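Local atomic coordinates of putative aspartyl-tRNA synthetase (Leishmania major, PDB entry 6OD8), a protein that probably attaches L-aspartate to its cognate tRNA at the expense of ATP, as a class II aminoacyl-tRNA synthetase. Residues Ile402-Met405 with His406-Leu410; Gln276-Lys279 with Gln280-Leu283. All blocks are in the same frame, centred on the assembly; numbering follows the deposited sequence. Where two conformers were deposited one is given.

Contact 1: Ile402-Met405 with His406-Leu410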
loop_
_atom_site.group_PDB
_atom_site.type_symbol
_atom_site.label_atom_id
_atom_site.label_comp_id
_atom_site.label_asym_id
_atom_site.label_seq_id
_atom_site.Cartn_x
_atom_site.Cartn_y
_atom_site.Cartn_z
ATOM N N ILE A 402 9.179 21.694 -20.235
ATOM C CA ILE A 402 9.777 22.998 -20.516
ATOM C C ILE A 402 10.971 23.145 -19.588
ATOM O O ILE A 402 10.856 22.913 -18.379
ATOM C CB ILE A 402 8.791 24.172 -20.323
ATOM C CG1 ILE A 402 7.529 23.970 -21.168
ATOM C CG2 ILE A 402 9.451 25.521 -20.710
ATOM C CD1 ILE A 402 6.483 25.057 -20.964
ATOM N N ASN A 403 12.115 23.492 -20.160
ATOM C CA ASN A 403 13.285 23.807 -19.353
ATOM C C ASN A 403 12.972 24.955 -18.395
ATOM O O ASN A 403 12.267 25.909 -18.748
ATOM C CB ASN A 403 14.448 24.177 -20.277
ATOM C CG ASN A 403 15.622 24.709 -19.525
ATOM O OD1 ASN A 403 15.755 25.916 -19.328
ATOM N ND2 ASN A 403 16.485 23.817 -19.083
ATOM N N TYR A 404 13.514 24.859 -17.178
ATOM C CA TYR A 404 13.291 25.864 -16.147
ATOM C C TYR A 404 13.609 27.281 -16.641
ATOM O O TYR A 404 12.868 28.232 -16.349
ATOM C CB TYR A 404 14.143 25.524 -14.918
ATOM C CG TYR A 404 13.858 26.386 -13.713
ATOM C CD1 TYR A 404 12.931 25.986 -12.767
ATOM C CD2 TYR A 404 14.531 27.600 -13.512
ATOM C CE1 TYR A 404 12.659 26.763 -11.658
ATOM C CE2 TYR A 404 14.269 28.388 -12.399
ATOM C CZ TYR A 404 13.331 27.964 -11.479
ATOM O OH TYR A 404 13.046 28.727 -10.367
ATOM N N MET A 405 14.703 27.449 -17.389
ATOM C CA MET A 405 15.050 28.801 -17.830
ATOM C C MET A 405 14.039 29.331 -18.831
ATOM O O MET A 405 13.764 30.533 -18.844
ATOM C CB MET A 405 16.465 28.837 -18.412
ATOM C CG MET A 405 17.536 28.584 -17.357
ATOM S SD MET A 405 19.206 28.816 -18.030
ATOM C CE MET A 405 19.441 27.221 -18.818
ATOM N N HIS A 406 13.446 28.453 -19.650
ATOM C CA HIS A 406 12.374 28.913 -20.525
ATOM C C HIS A 406 11.080 29.146 -19.758
ATOM O O HIS A 406 10.271 29.981 -20.173
ATOM C CB HIS A 406 12.185 27.926 -21.676
ATOM C CG HIS A 406 13.359 27.878 -22.608
ATOM N ND1 HIS A 406 13.622 28.872 -23.528
ATOM C CD2 HIS A 406 14.359 26.973 -22.736
ATOM C CE1 HIS A 406 14.723 28.572 -24.194
ATOM N NE2 HIS A 406 15.202 27.437 -23.720
ATOM N N CYS A 407 10.856 28.420 -18.658
ATOM C CA CYS A 407 9.735 28.750 -17.784
ATOM C C CYS A 407 9.873 30.156 -17.218
ATOM O O CYS A 407 8.877 30.873 -17.083
ATOM C CB CYS A 407 9.623 27.755 -16.630
ATOM S SG CYS A 407 9.115 26.081 -17.094
ATOM N N ILE A 408 11.090 30.525 -16.807
ATOM C CA ILE A 408 11.348 31.889 -16.358
ATOM C C ILE A 408 11.015 32.872 -17.470
ATOM O O ILE A 408 10.389 33.915 -17.233
ATOM C CB ILE A 408 12.812 32.041 -15.903
ATOM C CG1 ILE A 408 13.102 31.217 -14.644
ATOM C CG2 ILE A 408 13.159 33.548 -15.701
ATOM C CD1 ILE A 408 12.441 31.740 -13.394
ATOM N N GLU A 409 11.454 32.574 -18.698
ATOM C CA GLU A 409 11.212 33.510 -19.796
ATOM C C GLU A 409 9.724 33.645 -20.078
ATOM O O GLU A 409 9.252 34.737 -20.407
ATOM C CB GLU A 409 11.946 33.057 -21.060
ATOM C CG GLU A 409 13.455 33.081 -20.957
ATOM C CD GLU A 409 14.112 32.471 -22.179
ATOM O OE1 GLU A 409 13.407 32.285 -23.199
ATOM O OE2 GLU A 409 15.326 32.167 -22.118
ATOM N N LEU A 410 8.974 32.547 -19.942
ATOM C CA LEU A 410 7.532 32.587 -20.173
ATOM C C LEU A 410 6.836 33.460 -19.136
ATOM O O LEU A 410 5.989 34.298 -19.479
ATOM C CB LEU A 410 6.965 31.166 -20.166
ATOM C CG LEU A 410 5.455 30.963 -20.360
ATOM C CD1 LEU A 410 4.961 31.676 -21.611
ATOM C CD2 LEU A 410 5.136 29.479 -20.433
#
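An asparagine N-cap starts helix 404-412 directly after strand 400-403, and Asn-403 is the capping residue. With CG anti to the backbone N (chi1 171°), its side chain folds back over the first turn. OD1 accepts from Met-405 N at 2.7 Å, the donor standing well above the carbonyl plane, and more weakly from His-406 N at 3.4 Å. One oxygen thus serves two amides of the first turn, the second only weakly. The backbone O of Asn-403 takes the next donor, Cys-407 N, at 2.9 Å, and the bond from Ile-408 N to Tyr-404 O continues the i to i+4 helical pattern. The imidazole of His-406 lies against the cap with its edge: CD2 meets Asn-403 CB at 3.7 Å, near the ring plane, while amide and ring planes are turned 74° apart. From the same ring, ND1 gives a weak bond to Glu-409 OE1, about one turn along the helix. Ile-402 CG2 packs on Cys-407 SG at 3.7 Å, and Tyr-404 CE2 approaches Ile-408 CG1 at 3.8 Å. The phenol OH of Tyr-404 is held by the backbone O of Asp-423, and Leu-433 of helix 427-441 packs on Cys-407. The whole is a strand-to-helix junction closed by a side-chain N-cap.

Contact 2: Gln276-Lys279 with Gln280-Leu283; sequences QLYK and QMVL. With EDO (1,2-ethanediol), chain G.
Residues 276-279 and 280-283 form one continuous helical stretch, linked by successive i to i+4 backbone bonds. The first, Gln-280 N to Gln-276 O, is long and weak at 3.3 Å; Met-281 N to Leu-277 O and Val-282 N to Tyr-278 O tighten to 3.0 and 2.9 Å. The side chains of Gln-276 and Gln-280 are also joined. Gln-276 is bent at chi2, which swings its amide toward the following turn, where NE2 donates to Gln-280 OE1 at 3.0 Å. The bond is nearly straight at the hydrogen (170°) and runs in the amide plane of Gln-276, but it reaches the acceptor from above its carbonyl plane, the two amides being turned 67° apart. OE1 also bonds to Tyr-512 OH, and Gln-280 NE2 to His-523 NE2; with the Gln-276 donor, these partners probably hold the buried amide in one orientation.

Tyr-278 and Met-281 run side by side, SD lying obliquely 5.0 Å from the ring centroid, a Met-aromatic contact. The phenol OH bonds to the backbone O of Pro-558 of the second subunit, whose Phe-549 also meets the ring. Lys-279 CG sits between backbone N and carbonyl carbon (chi1 68°); the extended chain beyond carries NZ to strand 310-319, into a salt bridge with Asp-315. At the helix start, Leu-277 N donates at 2.9 Å to O2 of a 1,2-ethanediol, probably from the crystallisation liquor and also bonded to Ser-274 O. This short, largely buried helix packs between the class II synthetase sheet and the second subunit, and Gln-276 and Lys-279 probably line the aspartate pocket, as in other aspartyl-tRNA synthetases.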
loop_
_atom_site.group_PDB
_atom_site.type_symbol
_atom_site.label_atom_id
_atom_site.label_comp_id
_atom_site.label_asym_id
_atom_site.label_seq_id
_atom_site.Cartn_x
_atom_site.Cartn_y
_atom_site.Cartn_z
ATOM N N GLN A 276 12.452 8.918 1.879
ATOM C CA GLN A 276 13.534 9.290 0.960
ATOM C C GLN A 276 14.843 8.548 1.212
ATOM O O GLN A 276 15.404 7.929 0.312
ATOM C CB GLN A 276 13.798 10.799 1.049
ATOM C CG GLN A 276 14.967 11.262 0.177
ATOM C CD GLN A 276 14.649 11.099 -1.296
ATOM O OE1 GLN A 276 13.554 11.439 -1.736
ATOM N NE2 GLN A 276 15.584 10.559 -2.054
ATOM N N LEU A 277 15.371 8.633 2.426
ATOM C CA LEU A 277 16.681 8.040 2.676
ATOM C C LEU A 277 16.649 6.517 2.519
ATOM O O LEU A 277 17.551 5.934 1.912
ATOM C CB LEU A 277 17.178 8.424 4.070
ATOM C CG LEU A 277 17.199 9.907 4.457
ATOM C CD1 LEU A 277 17.969 10.052 5.769
ATOM C CD2 LEU A 277 17.837 10.777 3.373
ATOM N N TYR A 278 15.610 5.859 3.046
ATOM C CA TYR A 278 15.537 4.397 2.977
ATOM C C TYR A 278 15.365 3.902 1.546
ATOM O O TYR A 278 15.951 2.881 1.171
ATOM C CB TYR A 278 14.397 3.882 3.860
ATOM C CG TYR A 278 14.680 4.135 5.312
ATOM C CD1 TYR A 278 15.693 3.448 5.958
ATOM C CD2 TYR A 278 13.948 5.073 6.039
ATOM C CE1 TYR A 278 15.995 3.696 7.286
ATOM C CE2 TYR A 278 14.245 5.314 7.381
ATOM C CZ TYR A 278 15.259 4.633 7.983
ATOM O OH TYR A 278 15.544 4.884 9.307
ATOM N N LYS A 279 14.535 4.575 0.740
ATOM C CA LYS A 279 14.356 4.064 -0.614
ATOM C C LYS A 279 15.650 4.145 -1.419
ATOM O O LYS A 279 15.918 3.264 -2.240
ATOM C CB LYS A 279 13.193 4.757 -1.334
ATOM C CG LYS A 279 13.376 6.265 -1.680
ATOM C CD LYS A 279 12.116 6.768 -2.401
ATOM C CE LYS A 279 12.197 8.280 -2.588
ATOM N NZ LYS A 279 11.240 8.761 -3.628
ATOM N N GLN A 280 16.515 5.134 -1.150
ATOM C CA GLN A 280 17.835 5.094 -1.771
ATOM C C GLN A 280 18.698 3.965 -1.207
ATOM O O GLN A 280 19.443 3.311 -1.950
ATOM C CB GLN A 280 18.559 6.427 -1.564
ATOM C CG GLN A 280 17.868 7.622 -2.153
ATOM C CD GLN A 280 18.726 8.874 -1.943
ATOM O OE1 GLN A 280 18.380 9.771 -1.175
ATOM N NE2 GLN A 280 19.884 8.889 -2.576
ATOM N N MET A 281 18.694 3.786 0.114
ATOM C CA MET A 281 19.548 2.768 0.708
ATOM C C MET A 281 19.186 1.375 0.211
ATOM O O MET A 281 20.067 0.530 0.053
ATOM C CB MET A 281 19.442 2.829 2.234
ATOM C CG MET A 281 19.921 4.195 2.783
ATOM S SD MET A 281 19.436 4.505 4.515
ATOM C CE MET A 281 20.451 3.222 5.209
ATOM N N VAL A 282 17.909 1.115 -0.067
ATOM C CA VAL A 282 17.531 -0.228 -0.499
ATOM C C VAL A 282 18.101 -0.532 -1.879
ATOM O O VAL A 282 18.465 -1.671 -2.171
ATOM C CB VAL A 282 16.002 -0.398 -0.454
ATOM C CG1 VAL A 282 15.604 -1.794 -0.960
ATOM C CG2 VAL A 282 15.514 -0.227 0.984
ATOM N N LEU A 283 18.221 0.482 -2.743
ATOM C CA LEU A 283 18.853 0.243 -4.037
ATOM C C LEU A 283 20.313 -0.169 -3.880
ATOM O O LEU A 283 20.854 -0.911 -4.711
ATOM C CB LEU A 283 18.749 1.493 -4.898
ATOM C CG LEU A 283 17.382 2.045 -5.283
ATOM C CD1 LEU A 283 17.544 2.923 -6.505
ATOM C CD2 LEU A 283 16.324 0.983 -5.510
HETATM C C1 EDO G . 14.501 9.665 7.084
HETATM O O1 EDO G . 13.698 10.852 6.948
HETATM C C2 EDO G . 13.894 8.535 6.244
HETATM O O2 EDO G . 13.781 8.899 4.848
#

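From the N terminus, contact 2 comes first, on helix 276-283, which follows strand 267-271 and leads to strand 289-297 of the large mixed sheet. The chain then passes through strand 310-319, several helices and the short strands 376-377 and 391-392 before contact 1, where strand 400-403 of the same sheet turns into helix 404-412. The two are in series: neither encloses nor crosses the other, and each is local within continuous chain, so no long loop is closed. The centres of contacts 1 and 2 lie 31 Å apart. Contact 2 joins the sheet to the second subunit, whereas contact 1 joins strand 400-403 to helix 404-412, which packs on helix 427-441, away from the partner chain.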